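Local coordinates for uncharacterized protein YobA (Bacillus subtilis subsp. subtilis str. 168, PDB 4QY7) that is of unknown function but adopts an OB-fold of the DUF3221 family and is probably made with a signal peptide for export, at residues 36-39 / 40-43. Residues are numbered along the deposited sequence; the frame is centred on the assembly and turned at random.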
loop_
_atom_site.group_PDB
_atom_site.type_symbol
_atom_site.label_atom_id
_atom_site.label_comp_id
_atom_site.label_asym_id
_atom_site.label_seq_id
_atom_site.Cartn_x
_atom_site.Cartn_y
_atom_site.Cartn_z
ATOM N N ASN A 36 -4.625 -15.324 3.598
ATOM C CA ASN A 36 -5.991 -15.861 3.648
ATOM C C ASN A 36 -6.785 -15.080 4.696
ATOM O O ASN A 36 -7.929 -15.430 4.971
ATOM C CB ASN A 36 -6.013 -17.374 3.889
ATOM C CG ASN A 36 -5.461 -17.847 5.210
ATOM O OD1 ASN A 36 -5.701 -17.233 6.266
ATOM N ND2 ASN A 36 -4.805 -19.022 5.205
ATOM N N LEU A 37 -6.199 -14.014 5.282
ATOM C CA LEU A 37 -6.913 -13.240 6.283
ATOM C C LEU A 37 -7.856 -12.266 5.624
ATOM O O LEU A 37 -7.572 -11.741 4.537
ATOM C CB LEU A 37 -5.930 -12.460 7.171
ATOM C CG LEU A 37 -4.992 -13.305 8.033
ATOM C CD1 LEU A 37 -3.980 -12.433 8.747
ATOM C CD2 LEU A 37 -5.765 -14.124 9.052
ATOM N N SER A 38 -8.964 -11.977 6.304
ATOM C CA SER A 38 -9.896 -10.972 5.812
ATOM C C SER A 38 -9.314 -9.596 6.043
ATOM O O SER A 38 -8.372 -9.428 6.833
ATOM C CB SER A 38 -11.239 -11.078 6.532
ATOM O OG SER A 38 -11.075 -10.716 7.897
ATOM N N GLU A 39 -9.904 -8.587 5.415
ATOM C CA GLU A 39 -9.466 -7.227 5.658
ATOM C C GLU A 39 -9.589 -6.890 7.150
ATOM O O GLU A 39 -8.662 -6.314 7.701
ATOM C CB GLU A 39 -10.273 -6.246 4.807
ATOM C CG GLU A 39 -9.807 -4.821 5.034
ATOM C CD GLU A 39 -10.347 -3.816 4.048
ATOM O OE1 GLU A 39 -10.823 -4.218 2.962
ATOM O OE2 GLU A 39 -10.215 -2.608 4.340
ATOM N N GLY A 40 -10.684 -7.309 7.801
ATOM C CA GLY A 40 -10.874 -7.081 9.231
ATOM C C GLY A 40 -9.793 -7.717 10.079
ATOM O O GLY A 40 -9.303 -7.119 11.038
ATOM N N GLN A 41 -9.401 -8.944 9.726
ATOM C CA GLN A 41 -8.355 -9.657 10.460
ATOM C C GLN A 41 -7.001 -9.011 10.255
ATOM O O GLN A 41 -6.192 -8.988 11.195
ATOM C CB GLN A 41 -8.294 -11.108 10.013
ATOM C CG GLN A 41 -9.443 -11.953 10.566
ATOM C CD GLN A 41 -9.436 -13.344 9.996
ATOM O OE1 GLN A 41 -9.336 -13.540 8.776
ATOM N NE2 GLN A 41 -9.547 -14.355 10.860
ATOM N N LEU A 42 -6.723 -8.533 9.016
ATOM C CA LEU A 42 -5.473 -7.814 8.750
ATOM C C LEU A 42 -5.428 -6.538 9.558
ATOM O O LEU A 42 -4.364 -6.226 10.096
ATOM C CB LEU A 42 -5.326 -7.438 7.266
ATOM C CG LEU A 42 -5.060 -8.577 6.310
ATOM C CD1 LEU A 42 -5.323 -8.139 4.908
ATOM C CD2 LEU A 42 -3.616 -9.111 6.437
HETATM N N MSE A 43 -6.589 -5.803 9.640
HETATM C CA MSE A 43 -6.664 -4.553 10.414
HETATM C C MSE A 43 -6.283 -4.810 11.873
HETATM O O MSE A 43 -5.584 -3.992 12.476
HETATM C CB MSE A 43 -8.064 -3.913 10.323
HETATM C CG MSE A 43 -8.443 -3.452 8.915
HETATM SE SE MSE A 43 -7.406 -1.967 8.295
HETATM C CE MSE A 43 -7.385 -2.317 6.433
HETATM O O HOH W 1 -10.365 -15.448 7.351
#
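S38 and Q41 grip each other twice at the start of helix 39-45. S38 OG accepts from Q41 N at 3.0 Å, and in return Q41 OE1 takes the backbone N-H of S38 at 2.9 Å, in the carbonyl plane on a lone pair and nearly straight, with an angle of 172° at the hydrogen. The serine hydroxyl can face the first turn because OG sits between its own backbone N and carbonyl carbon (chi1 67°); the glutamine reaches back with an extended chain that runs alongside this oxygen, Q41 CG lying 3.4 Å from S38 OG. L37 crosses that chain at about a right angle, and L37 CD2 rests 3.6 Å from Q41 OE1. The reciprocal pair is a capping box with S38 as N-cap, and it ends the loop that leads from strand 20-24 of the OB-fold into its short surface helix. Behind the cap, the i to i+4 bonds L42 N to S38 O and M43 N to E39 O begin the helix. The tighter, inward side belongs to L42, which is buried: its CG lies against S38 O, L42 CD2 meets L37 CD1 at 4.1 Å, and the side chain also touches V14 and L15 of strand 7-16. Cutting L42 back to an alanine would remove the CD2 methyl from L37 CD1 and is likely to leave a gap between the helix and that strand. The outer side is looser and wet. A water lies 2.6 Å from Q41 OE1 and may donate to it, adding to the S38 N-H on the same oxygen; any bond from this water to N36 O is long and weak. Farther along, E39 touches I22 and, in one of two conformers of the selenomethionine M43, runs side by side with it in the same direction.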